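D-2-hydroxyacid dehydrogensase protein (Ketogulonicigenium vulgare, PDB 4LSW) probably catalyses the reversible, NAD(P)-dependent interconversion of D-2-hydroxyacids and 2-oxoacids. Local coordinates at residues A[68-72]-A[300-305]; A[296-300]-A[310-314]; A[6-12]-A[46-52]; A[95-100]-A[292-297]. All coordinates share one frame; numbering follows the deposited sequence.

Interaction 1 of 4, residues A[68-72]-A[300-305]; sequences LELIS and NLTAHF
A helix laid antiparallel to a strand of a mainly parallel, mixed beta sheet, as in the flavodoxin-like substrate domain of D-2-hydroxyacid dehydrogenases, brings Leu70 and Glu69 against His304. Strand 70-72 and helix 300-305 run at 162° to each other, their axes 9.7 Å apart. The polar link is a His-carboxylate hydrogen bond: NE2 of His304 donates to OE1 of Glu69 over 2.7 Å in a fairly straight bond. The carboxylate oxygen lies close to the imidazole plane and accepts the bond on its anti lone pair, while the two flat groups are turned 55° apart. Glu69 OE2 makes a salt bridge with Arg47, so the two oxygens of one carboxylate hold different partners; the carboxylate would probably favour a protonated imidazole, although its charge is shared with Arg47. Leu70 covers one face of the same ring. Its CB stands almost on the ring normal, 4.1 Å from the centroid, in a CH-pi contact, and its CD2 reaches on to CB of His304. The ring can lie along Leu70 because CG of His304 is anti to the backbone N (chi1 174°), which extends the imidazole from the helix alongside Leu70. Further along, Leu301 CD2 touches both Leu70 and Ser72, whose hydroxyl is hydrogen-bonded to Thr94; this methyl lies 3.9 Å from Leu70 CD2 and 3.7 Å from Ser72 OG.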
loop_
_atom_site.group_PDB
_atom_site.type_symbol
_atom_site.label_atom_id
_atom_site.label_comp_id
_atom_site.label_asym_id
_atom_site.label_seq_id
_atom_site.Cartn_x
_atom_site.Cartn_y
_atom_site.Cartn_z
ATOM N N LEU A 68 12.969 20.214 17.216
ATOM C CA LEU A 68 12.821 19.041 16.346
ATOM C C LEU A 68 13.894 18.956 15.252
ATOM O O LEU A 68 14.199 19.950 14.582
ATOM C CB LEU A 68 11.436 19.063 15.699
ATOM C CG LEU A 68 11.020 17.825 14.898
ATOM C CD1 LEU A 68 10.968 16.582 15.776
ATOM C CD2 LEU A 68 9.670 18.073 14.241
ATOM N N GLU A 69 14.441 17.756 15.062
ATOM C CA GLU A 69 15.501 17.528 14.079
ATOM C C GLU A 69 15.056 16.597 12.955
ATOM O O GLU A 69 15.496 16.722 11.800
ATOM C CB GLU A 69 16.736 16.928 14.760
ATOM C CG GLU A 69 17.356 17.835 15.820
ATOM C CD GLU A 69 18.402 17.137 16.679
ATOM O OE1 GLU A 69 18.761 15.971 16.400
ATOM O OE2 GLU A 69 18.864 17.765 17.656
ATOM N N LEU A 70 14.174 15.667 13.297
ATOM C CA LEU A 70 13.893 14.540 12.421
ATOM C C LEU A 70 12.502 14.001 12.658
ATOM O O LEU A 70 12.056 13.884 13.798
ATOM C CB LEU A 70 14.911 13.421 12.683
ATOM C CG LEU A 70 14.608 12.051 12.064
ATOM C CD1 LEU A 70 14.649 12.094 10.548
ATOM C CD2 LEU A 70 15.575 11.009 12.578
ATOM N N ILE A 71 11.809 13.684 11.571
ATOM C CA ILE A 71 10.557 12.949 11.664
ATOM C C ILE A 71 10.757 11.648 10.908
ATOM O O ILE A 71 11.045 11.663 9.712
ATOM C CB ILE A 71 9.378 13.728 11.050
ATOM C CG1 ILE A 71 9.191 15.061 11.779
ATOM C CG2 ILE A 71 8.101 12.900 11.137
ATOM C CD1 ILE A 71 8.239 16.031 11.082
ATOM N N SER A 72 10.635 10.535 11.622
ATOM C CA SER A 72 10.792 9.216 11.035
ATOM C C SER A 72 9.431 8.545 10.931
ATOM O O SER A 72 8.702 8.421 11.923
ATOM C CB SER A 72 11.788 8.372 11.839
ATOM O OG SER A 72 13.110 8.808 11.591
ATOM N N ASN A 300 16.912 4.250 11.293
ATOM C CA ASN A 300 17.018 5.659 10.940
ATOM C C ASN A 300 17.190 6.530 12.172
ATOM O O ASN A 300 18.024 7.433 12.181
ATOM C CB ASN A 300 15.807 6.124 10.122
ATOM C CG ASN A 300 15.912 5.744 8.658
ATOM O OD1 ASN A 300 16.734 6.288 7.923
ATOM N ND2 ASN A 300 15.074 4.811 8.228
ATOM N N LEU A 301 16.400 6.253 13.208
ATOM C CA LEU A 301 16.512 7.008 14.449
ATOM C C LEU A 301 17.890 6.802 15.086
ATOM O O LEU A 301 18.539 7.762 15.517
ATOM C CB LEU A 301 15.386 6.631 15.418
ATOM C CG LEU A 301 13.989 7.110 15.015
ATOM C CD1 LEU A 301 12.923 6.374 15.811
ATOM C CD2 LEU A 301 13.869 8.625 15.210
ATOM N N THR A 302 18.338 5.552 15.112
ATOM C CA THR A 302 19.628 5.208 15.698
ATOM C C THR A 302 20.750 5.926 14.960
ATOM O O THR A 302 21.630 6.538 15.577
ATOM C CB THR A 302 19.864 3.689 15.656
ATOM O OG1 THR A 302 18.840 3.034 16.413
ATOM C CG2 THR A 302 21.230 3.335 16.241
ATOM N N ALA A 303 20.700 5.863 13.635
ATOM C CA ALA A 303 21.700 6.513 12.805
ATOM C C ALA A 303 21.721 8.019 13.043
ATOM O O ALA A 303 22.783 8.618 13.190
ATOM C CB ALA A 303 21.446 6.203 11.340
ATOM N N HIS A 304 20.546 8.632 13.100
ATOM C CA HIS A 304 20.471 10.075 13.300
ATOM C C HIS A 304 21.169 10.529 14.581
ATOM O O HIS A 304 21.992 11.445 14.554
ATOM C CB HIS A 304 19.016 10.549 13.328
ATOM C CG HIS A 304 18.872 11.998 13.663
ATOM N ND1 HIS A 304 19.082 13.003 12.739
ATOM C CD2 HIS A 304 18.572 12.619 14.828
ATOM C CE1 HIS A 304 18.905 14.173 13.318
ATOM N NE2 HIS A 304 18.603 13.969 14.591
ATOM N N PHE A 305 20.837 9.890 15.696
ATOM C CA PHE A 305 21.354 10.338 16.982
ATOM C C PHE A 305 22.817 9.956 17.172
ATOM O O PHE A 305 23.498 10.515 18.027
ATOM C CB PHE A 305 20.482 9.832 18.127
ATOM C CG PHE A 305 19.148 10.525 18.208
ATOM C CD1 PHE A 305 19.072 11.854 18.587
ATOM C CD2 PHE A 305 17.976 9.857 17.884
ATOM C CE1 PHE A 305 17.851 12.503 18.655
ATOM C CE2 PHE A 305 16.752 10.500 17.953
ATOM C CZ PHE A 305 16.688 11.823 18.337
#

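Interaction 2 of 4, residues A[296-300]-A[310-314]; sequences LLRDN and LLTPV
Asn300 and Thr312 join the long helix 287-306 to the returning C-terminal segment: the side-chain amide of a helix asparagine hydrogen-bonds the chain leading into 313-315, an outermost strand of the mixed sheet. The carbonyl oxygen of Asn300 accepts twice. Its straighter bond comes from Thr312 N, 3.0 Å from OD1 with an N-H...O angle of 170°, and that donor sits in the carbonyl plane on a lone pair. Leu311 N is also near, 2.9 Å from OD1, but its bent approach makes the bond weak. The amide nitrogen is used twice as well: ND2 donates to Thr312 OG1 over 2.9 Å, the hydroxyl oxygen lying 20° out of the amide plane, and it makes a weak bond to the carbonyl of Leu296 one helical turn back. Both ends of the buried amide are thus engaged, which fixes its flip. Thr312 OG1 sits between its own backbone N and carbonyl carbon (chi1 49°), and from there it meets ND2 while also bonding to the carbonyl oxygen of Asn95, its strongest polar partner. A backbone hydrogen bond between Thr312 and Asn95 ties the same two residues. Asp299, whose OD1 is held by Gln295, takes part through its backbone and CB. The exposed Leu311 packs along this turn of the helix, its CD1 3.4 Å from Asp299 O and its CD2 3.8 Å from Leu296 CD1.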
loop_
_atom_site.group_PDB
_atom_site.type_symbol
_atom_site.label_atom_id
_atom_site.label_comp_id
_atom_site.label_asym_id
_atom_site.label_seq_id
_atom_site.Cartn_x
_atom_site.Cartn_y
_atom_site.Cartn_z
ATOM N N LEU A 296 13.718 -0.704 10.169
ATOM C CA LEU A 296 14.184 0.410 9.353
ATOM C C LEU A 296 13.866 1.751 10.011
ATOM O O LEU A 296 14.697 2.663 10.020
ATOM C CB LEU A 296 13.557 0.317 7.960
ATOM C CG LEU A 296 14.060 1.286 6.893
ATOM C CD1 LEU A 296 15.583 1.362 6.893
ATOM C CD2 LEU A 296 13.532 0.854 5.522
ATOM N N LEU A 297 12.657 1.868 10.548
ATOM C CA LEU A 297 12.290 3.043 11.325
ATOM C C LEU A 297 13.299 3.234 12.454
ATOM O O LEU A 297 13.859 4.315 12.629
ATOM C CB LEU A 297 10.893 2.872 11.909
ATOM C CG LEU A 297 10.489 3.944 12.924
ATOM C CD1 LEU A 297 9.844 5.150 12.249
ATOM C CD2 LEU A 297 9.555 3.353 13.961
ATOM N N ARG A 298 13.549 2.172 13.206
ATOM C CA ARG A 298 14.466 2.290 14.325
ATOM C C ARG A 298 15.898 2.572 13.861
ATOM O O ARG A 298 16.602 3.374 14.478
ATOM C CB ARG A 298 14.388 1.049 15.209
ATOM C CG ARG A 298 13.039 0.908 15.889
ATOM C CD ARG A 298 13.002 -0.279 16.836
ATOM N NE ARG A 298 12.792 -1.563 16.164
ATOM C CZ ARG A 298 13.716 -2.511 16.045
ATOM N NH1 ARG A 298 14.935 -2.324 16.535
ATOM N NH2 ARG A 298 13.419 -3.655 15.441
ATOM N N ASP A 299 16.330 1.944 12.768
ATOM C CA ASP A 299 17.696 2.164 12.294
ATOM C C ASP A 299 17.940 3.607 11.845
ATOM O O ASP A 299 19.036 4.133 12.009
ATOM C CB ASP A 299 18.076 1.179 11.180
ATOM C CG ASP A 299 18.247 -0.243 11.684
ATOM O OD1 ASP A 299 18.358 -0.442 12.912
ATOM O OD2 ASP A 299 18.279 -1.165 10.841
ATOM N N ASN A 300 16.912 4.250 11.293
ATOM C CA ASN A 300 17.018 5.659 10.940
ATOM C C ASN A 300 17.190 6.530 12.172
ATOM O O ASN A 300 18.024 7.433 12.181
ATOM C CB ASN A 300 15.807 6.124 10.122
ATOM C CG ASN A 300 15.912 5.744 8.658
ATOM O OD1 ASN A 300 16.734 6.288 7.923
ATOM N ND2 ASN A 300 15.074 4.811 8.228
ATOM N N LEU A 310 21.502 9.113 7.492
ATOM C CA LEU A 310 20.180 8.497 7.497
ATOM C C LEU A 310 20.119 7.399 6.437
ATOM O O LEU A 310 20.725 7.531 5.369
ATOM C CB LEU A 310 19.109 9.556 7.233
ATOM C CG LEU A 310 18.987 10.659 8.281
ATOM C CD1 LEU A 310 17.971 11.699 7.849
ATOM C CD2 LEU A 310 18.624 10.077 9.646
ATOM N N LEU A 311 19.395 6.320 6.724
ATOM C CA LEU A 311 19.312 5.200 5.789
ATOM C C LEU A 311 18.395 5.514 4.616
ATOM O O LEU A 311 18.768 5.330 3.453
ATOM C CB LEU A 311 18.808 3.935 6.494
ATOM C CG LEU A 311 19.785 3.132 7.371
ATOM C CD1 LEU A 311 20.018 3.799 8.719
ATOM C CD2 LEU A 311 19.293 1.707 7.565
ATOM N N THR A 312 17.191 5.985 4.931
ATOM C CA THR A 312 16.167 6.212 3.919
ATOM C C THR A 312 15.498 7.588 4.030
ATOM O O THR A 312 14.297 7.684 4.299
ATOM C CB THR A 312 15.099 5.104 3.963
ATOM O OG1 THR A 312 14.662 4.908 5.312
ATOM C CG2 THR A 312 15.669 3.786 3.447
ATOM N N PRO A 313 16.271 8.662 3.800
ATOM C CA PRO A 313 15.671 9.999 3.863
ATOM C C PRO A 313 14.754 10.294 2.688
ATOM O O PRO A 313 14.970 9.785 1.580
ATOM C CB PRO A 313 16.881 10.926 3.785
ATOM C CG PRO A 313 17.890 10.145 3.002
ATOM C CD PRO A 313 17.693 8.708 3.410
ATOM N N VAL A 314 13.737 11.117 2.926
ATOM C CA VAL A 314 12.875 11.591 1.847
ATOM C C VAL A 314 12.856 13.111 1.777
ATOM O O VAL A 314 12.402 13.687 0.789
ATOM C CB VAL A 314 11.422 11.061 1.967
ATOM C CG1 VAL A 314 11.383 9.558 1.753
ATOM C CG2 VAL A 314 10.815 11.441 3.307
#

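Interaction 3 of 4, residues A[6-12]-A[46-52]; sequences ILQLGPY and IRAIATR
The carbonyl oxygen of Ala50 is gripped by two donors, Leu9 N at 3.0 Å and a water, and the same water accepts from Gly10 N. The backbone N-H of Leu9 points almost straight down the C=O bond, and the water carries the pairing one residue beyond it, where the chain leaves the strand. Earlier in the parallel pair, Leu7 N donates to Ala48 O and Ala50 N to Leu7 O, the latter at 2.8 Å. Gln8, extended from the sheet, donates from NE2 to Gly10 O, holding the turn that follows the strand; NE2 also bonds Gln17. Tyr12 closes this end: its hydroxyl donates to Thr51 O over 2.8 Å, reaching it from above the carbonyl plane while that oxygen lies at the ring's edge. Ala50 CB touches the hydroxyl at 3.4 Å, and Arg52 CG lies 3.8 Å from CE1. A phenylalanine at Tyr12 would probably leave Thr51 O without this donor and the ring less firmly fixed at the strand end. Arg52, bent at chi3 (67°), swings back past the ring with its guanidinium 25° from the ring plane, and NH1 makes a weak bond to Pro11 O. On the face carrying Leu7 and Ile49, Leu9 CG packs 3.8 Å from Ile49 CG2. Helix 59-63 covers that face through Leu61, helix 287-306 packs on Ala48 of the other, and strands 25-28 and 70-74 flank the pair within the sheet.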
loop_
_atom_site.group_PDB
_atom_site.type_symbol
_atom_site.label_atom_id
_atom_site.label_comp_id
_atom_site.label_asym_id
_atom_site.label_seq_id
_atom_site.Cartn_x
_atom_site.Cartn_y
_atom_site.Cartn_z
ATOM N N ILE A 6 12.108 11.547 22.243
ATOM C CA ILE A 6 11.329 11.485 21.018
ATOM C C ILE A 6 9.830 11.469 21.320
ATOM O O ILE A 6 9.401 11.087 22.412
ATOM C CB ILE A 6 11.727 10.273 20.153
ATOM C CG1 ILE A 6 11.232 8.967 20.760
ATOM C CG2 ILE A 6 13.239 10.213 19.962
ATOM C CD1 ILE A 6 11.555 7.779 19.884
ATOM N N LEU A 7 9.041 11.921 20.356
ATOM C CA LEU A 7 7.595 11.957 20.502
ATOM C C LEU A 7 6.985 10.943 19.540
ATOM O O LEU A 7 7.207 11.016 18.328
ATOM C CB LEU A 7 7.076 13.368 20.208
ATOM C CG LEU A 7 5.597 13.694 20.475
ATOM C CD1 LEU A 7 5.272 13.665 21.958
ATOM C CD2 LEU A 7 5.271 15.064 19.904
ATOM N N GLN A 8 6.244 9.984 20.085
ATOM C CA GLN A 8 5.647 8.920 19.276
ATOM C C GLN A 8 4.149 9.181 19.123
ATOM O O GLN A 8 3.437 9.346 20.113
ATOM C CB GLN A 8 5.892 7.563 19.932
ATOM C CG GLN A 8 5.377 6.377 19.119
ATOM C CD GLN A 8 5.708 5.054 19.765
ATOM O OE1 GLN A 8 6.747 4.910 20.411
ATOM N NE2 GLN A 8 4.819 4.078 19.608
ATOM N N LEU A 9 3.669 9.233 17.882
ATOM C CA LEU A 9 2.301 9.696 17.639
ATOM C C LEU A 9 1.238 8.594 17.621
ATOM O O LEU A 9 0.063 8.876 17.844
ATOM C CB LEU A 9 2.234 10.516 16.353
ATOM C CG LEU A 9 3.180 11.706 16.231
ATOM C CD1 LEU A 9 2.795 12.530 15.013
ATOM C CD2 LEU A 9 3.168 12.561 17.493
ATOM N N GLY A 10 1.652 7.358 17.358
ATOM C CA GLY A 10 0.744 6.225 17.367
ATOM C C GLY A 10 1.457 4.956 17.787
ATOM O O GLY A 10 2.680 4.891 17.758
ATOM N N PRO A 11 0.695 3.933 18.192
ATOM C CA PRO A 11 1.303 2.676 18.652
ATOM C C PRO A 11 2.079 1.918 17.573
ATOM O O PRO A 11 1.772 2.032 16.382
ATOM C CB PRO A 11 0.088 1.839 19.099
ATOM C CG PRO A 11 -1.083 2.445 18.374
ATOM C CD PRO A 11 -0.776 3.908 18.283
ATOM N N TYR A 12 3.082 1.152 18.001
ATOM C CA TYR A 12 3.804 0.220 17.142
ATOM C C TYR A 12 3.735 -1.160 17.782
ATOM O O TYR A 12 3.460 -1.273 18.973
ATOM C CB TYR A 12 5.277 0.593 17.038
ATOM C CG TYR A 12 5.599 1.892 16.347
ATOM C CD1 TYR A 12 5.084 2.202 15.093
ATOM C CD2 TYR A 12 6.439 2.807 16.956
ATOM C CE1 TYR A 12 5.397 3.406 14.477
ATOM C CE2 TYR A 12 6.760 3.991 16.355
ATOM C CZ TYR A 12 6.242 4.292 15.121
ATOM O OH TYR A 12 6.593 5.492 14.547
ATOM N N ILE A 46 11.778 17.586 22.509
ATOM C CA ILE A 46 11.632 16.638 21.409
ATOM C C ILE A 46 12.622 16.885 20.273
ATOM O O ILE A 46 12.615 17.937 19.638
ATOM C CB ILE A 46 10.190 16.641 20.854
ATOM C CG1 ILE A 46 9.186 16.314 21.962
ATOM C CG2 ILE A 46 10.063 15.647 19.703
ATOM C CD1 ILE A 46 9.540 15.081 22.795
ATOM N N ARG A 47 13.465 15.889 20.015
ATOM C CA ARG A 47 14.442 15.988 18.943
ATOM C C ARG A 47 14.006 15.175 17.726
ATOM O O ARG A 47 14.444 15.441 16.618
ATOM C CB ARG A 47 15.824 15.560 19.434
ATOM C CG ARG A 47 16.433 16.533 20.441
ATOM C CD ARG A 47 17.716 15.989 21.031
ATOM N NE ARG A 47 18.720 15.758 19.997
ATOM C CZ ARG A 47 19.785 14.978 20.147
ATOM N NH1 ARG A 47 19.992 14.348 21.292
ATOM N NH2 ARG A 47 20.639 14.826 19.145
ATOM N N ALA A 48 13.141 14.187 17.936
ATOM C CA ALA A 48 12.595 13.436 16.807
ATOM C C ALA A 48 11.154 13.011 17.063
ATOM O O ALA A 48 10.771 12.755 18.204
ATOM C CB ALA A 48 13.454 12.214 16.485
ATOM N N ILE A 49 10.373 12.946 15.990
ATOM C CA ILE A 49 9.024 12.397 16.043
ATOM C C ILE A 49 9.049 11.049 15.341
ATOM O O ILE A 49 9.694 10.892 14.296
ATOM C CB ILE A 49 8.009 13.331 15.377
ATOM C CG1 ILE A 49 7.800 14.579 16.239
ATOM C CG2 ILE A 49 6.677 12.613 15.172
ATOM C CD1 ILE A 49 6.998 15.657 15.552
ATOM N N ALA A 50 8.393 10.067 15.948
ATOM C CA ALA A 50 8.187 8.770 15.322
ATOM C C ALA A 50 6.707 8.683 15.007
ATOM O O ALA A 50 5.861 8.766 15.896
ATOM C CB ALA A 50 8.602 7.644 16.266
ATOM N N THR A 51 6.387 8.529 13.730
ATOM C CA THR A 51 5.000 8.574 13.324
ATOM C C THR A 51 4.693 7.443 12.354
ATOM O O THR A 51 5.489 6.503 12.182
ATOM C CB THR A 51 4.628 9.963 12.736
ATOM O OG1 THR A 51 3.204 10.060 12.566
ATOM C CG2 THR A 51 5.344 10.221 11.413
ATOM N N ARG A 52 3.521 7.538 11.738
ATOM C CA ARG A 52 3.074 6.583 10.739
ATOM C C ARG A 52 2.555 7.361 9.540
ATOM O O ARG A 52 2.213 8.543 9.667
ATOM C CB ARG A 52 1.987 5.678 11.331
ATOM C CG ARG A 52 2.522 4.723 12.388
ATOM C CD ARG A 52 1.418 4.103 13.242
ATOM N NE ARG A 52 0.556 3.202 12.482
ATOM C CZ ARG A 52 0.524 1.877 12.621
ATOM N NH1 ARG A 52 1.303 1.268 13.509
ATOM N NH2 ARG A 52 -0.304 1.154 11.876
HETATM O O HOH W 1 3.815 6.532 15.552
#

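Interaction 4 of 4, residues A[95-100]-A[292-297]; sequences NTPDVL and AMGQLL
Thr96 presses its methyl group onto the helix backbone, CG2 lying 3.4 Å from Met293 O and 3.7 Å from Leu297 N, beside an N-H...O bond that joins those same two residues. The methyl is anti to its own carbonyl carbon, a rotation (chi1 66°) that places OG1 on the side of the Met293 side chain, 3.9 Å from CE; that hydroxyl is hydrogen-bonded to Gly75 N. Thr96 and Met293 cross at about a right angle. From the next helical turn Leu296 reaches over the loop backbone, its CD2 3.6 Å from Thr96 CA and 3.9 Å from Pro97 CD, so one methyl covers the link between the two loop residues. The loop follows strand 92-94 and leads into helix 101-116, on the way from the flavodoxin-like substrate domain to the Rossmann-type nucleotide-binding domain. Helix 287-306 returns the chain in the other direction, and the two passages meet here; 95-100 and 292-297 pack without a hydrogen bond between them, and a weak one joins Val99 O to Thr289 OG1 just outside. A serine in place of Thr96 would probably open a gap over Met293 O and Leu297 N, leaving Leu296 with less to pack on. Val99 packs on the preceding turn of the helix. Its CG2 is pushed to 3.4 Å from Met293 CG, tighter than usual for two carbons, and the two side chains meet at a slant. Val99 CB also rests 3.9 Å from Ala292 CB, while Leu100 CB lies 4.4 Å from Met293 SD, where the methionine bends toward its terminal methyl.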
loop_
_atom_site.group_PDB
_atom_site.type_symbol
_atom_site.label_atom_id
_atom_site.label_comp_id
_atom_site.label_asym_id
_atom_site.label_seq_id
_atom_site.Cartn_x
_atom_site.Cartn_y
_atom_site.Cartn_z
ATOM N N ASN A 95 11.426 7.524 5.675
ATOM C CA ASN A 95 10.325 6.563 5.615
ATOM C C ASN A 95 10.871 5.134 5.646
ATOM O O ASN A 95 12.043 4.923 5.989
ATOM C CB ASN A 95 9.441 6.796 4.379
ATOM C CG ASN A 95 10.169 6.533 3.071
ATOM O OD1 ASN A 95 11.395 6.539 3.009
ATOM N ND2 ASN A 95 9.399 6.310 2.009
ATOM N N THR A 96 10.032 4.153 5.307
ATOM C CA THR A 96 10.494 2.757 5.250
ATOM C C THR A 96 10.142 2.077 3.922
ATOM O O THR A 96 9.202 1.280 3.862
ATOM C CB THR A 96 9.956 1.923 6.422
ATOM O OG1 THR A 96 8.534 1.801 6.329
ATOM C CG2 THR A 96 10.321 2.574 7.753
ATOM N N PRO A 97 10.904 2.387 2.867
ATOM C CA PRO A 97 10.645 1.871 1.518
ATOM C C PRO A 97 11.275 0.508 1.271
ATOM O O PRO A 97 12.116 0.065 2.058
ATOM C CB PRO A 97 11.343 2.897 0.635
ATOM C CG PRO A 97 12.526 3.319 1.440
ATOM C CD PRO A 97 12.081 3.276 2.891
ATOM N N ASP A 98 10.844 -0.133 0.184
ATOM C CA ASP A 98 11.475 -1.337 -0.381
ATOM C C ASP A 98 11.197 -2.636 0.371
ATOM O O ASP A 98 11.015 -3.694 -0.246
ATOM C CB ASP A 98 12.982 -1.137 -0.578
ATOM C CG ASP A 98 13.295 -0.063 -1.597
ATOM O OD1 ASP A 98 12.559 0.028 -2.604
ATOM O OD2 ASP A 98 14.276 0.688 -1.397
ATOM N N VAL A 99 11.159 -2.567 1.692
ATOM C CA VAL A 99 11.021 -3.787 2.473
ATOM C C VAL A 99 9.669 -4.492 2.334
ATOM O O VAL A 99 9.547 -5.652 2.725
ATOM C CB VAL A 99 11.329 -3.535 3.959
ATOM C CG1 VAL A 99 12.799 -3.223 4.132
ATOM C CG2 VAL A 99 10.482 -2.403 4.472
ATOM N N LEU A 100 8.668 -3.815 1.765
ATOM C CA LEU A 100 7.330 -4.395 1.624
ATOM C C LEU A 100 6.985 -4.865 0.202
ATOM O O LEU A 100 5.917 -5.442 -0.030
ATOM C CB LEU A 100 6.244 -3.421 2.118
ATOM C CG LEU A 100 6.047 -2.010 1.544
ATOM C CD1 LEU A 100 5.850 -1.962 0.043
ATOM C CD2 LEU A 100 4.851 -1.363 2.223
ATOM N N ALA A 292 10.804 -5.895 9.277
ATOM C CA ALA A 292 11.769 -5.134 8.509
ATOM C C ALA A 292 11.430 -3.636 8.478
ATOM O O ALA A 292 12.335 -2.800 8.548
ATOM C CB ALA A 292 11.896 -5.694 7.100
ATOM N N MET A 293 10.140 -3.312 8.378
ATOM C CA MET A 293 9.690 -1.916 8.396
ATOM C C MET A 293 10.017 -1.252 9.733
ATOM O O MET A 293 10.571 -0.152 9.766
ATOM C CB MET A 293 8.189 -1.835 8.103
ATOM C CG MET A 293 7.850 -2.256 6.680
ATOM S SD MET A 293 6.094 -2.247 6.364
ATOM C CE MET A 293 5.692 -0.703 7.175
ATOM N N GLY A 294 9.690 -1.944 10.822
ATOM C CA GLY A 294 9.974 -1.461 12.162
ATOM C C GLY A 294 11.462 -1.296 12.400
ATOM O O GLY A 294 11.897 -0.308 12.990
ATOM N N GLN A 295 12.244 -2.270 11.941
ATOM C CA GLN A 295 13.696 -2.218 12.064
ATOM C C GLN A 295 14.277 -1.009 11.337
ATOM O O GLN A 295 15.210 -0.364 11.823
ATOM C CB GLN A 295 14.324 -3.506 11.516
ATOM C CG GLN A 295 15.827 -3.627 11.774
ATOM C CD GLN A 295 16.151 -3.815 13.245
ATOM O OE1 GLN A 295 15.717 -4.785 13.874
ATOM N NE2 GLN A 295 16.913 -2.881 13.807
ATOM N N LEU A 296 13.718 -0.704 10.169
ATOM C CA LEU A 296 14.184 0.410 9.353
ATOM C C LEU A 296 13.866 1.751 10.011
ATOM O O LEU A 296 14.697 2.663 10.020
ATOM C CB LEU A 296 13.557 0.317 7.960
ATOM C CG LEU A 296 14.060 1.286 6.893
ATOM C CD1 LEU A 296 15.583 1.362 6.893
ATOM C CD2 LEU A 296 13.532 0.854 5.522
ATOM N N LEU A 297 12.657 1.868 10.548
ATOM C CA LEU A 297 12.290 3.043 11.325
ATOM C C LEU A 297 13.299 3.234 12.454
ATOM O O LEU A 297 13.859 4.315 12.629
ATOM C CB LEU A 297 10.893 2.872 11.909
ATOM C CG LEU A 297 10.489 3.944 12.924
ATOM C CD1 LEU A 297 9.844 5.150 12.249
ATOM C CD2 LEU A 297 9.555 3.353 13.961
#

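How the interactions relate
Along the chain, interaction 3 comes first and closes before the others open; the first segments of interactions 1 and 4 follow, helix 287-306 then serves interactions 4, 2 and 1 in turn, and 310-314 comes last to close interaction 2. The centres of interactions 1 and 2 lie about 8 Å apart, as do those of interactions 2 and 4. The centre of interaction 3 is about 10 Å from that of interaction 1. Asn300 belongs to both 1 and 2, and Leu296 and Leu297 to both 2 and 4. Interactions 1, 2 and 3 all reach the six-stranded mixed sheet. The single helix thus binds sheet, C-terminal segment and interdomain loop together.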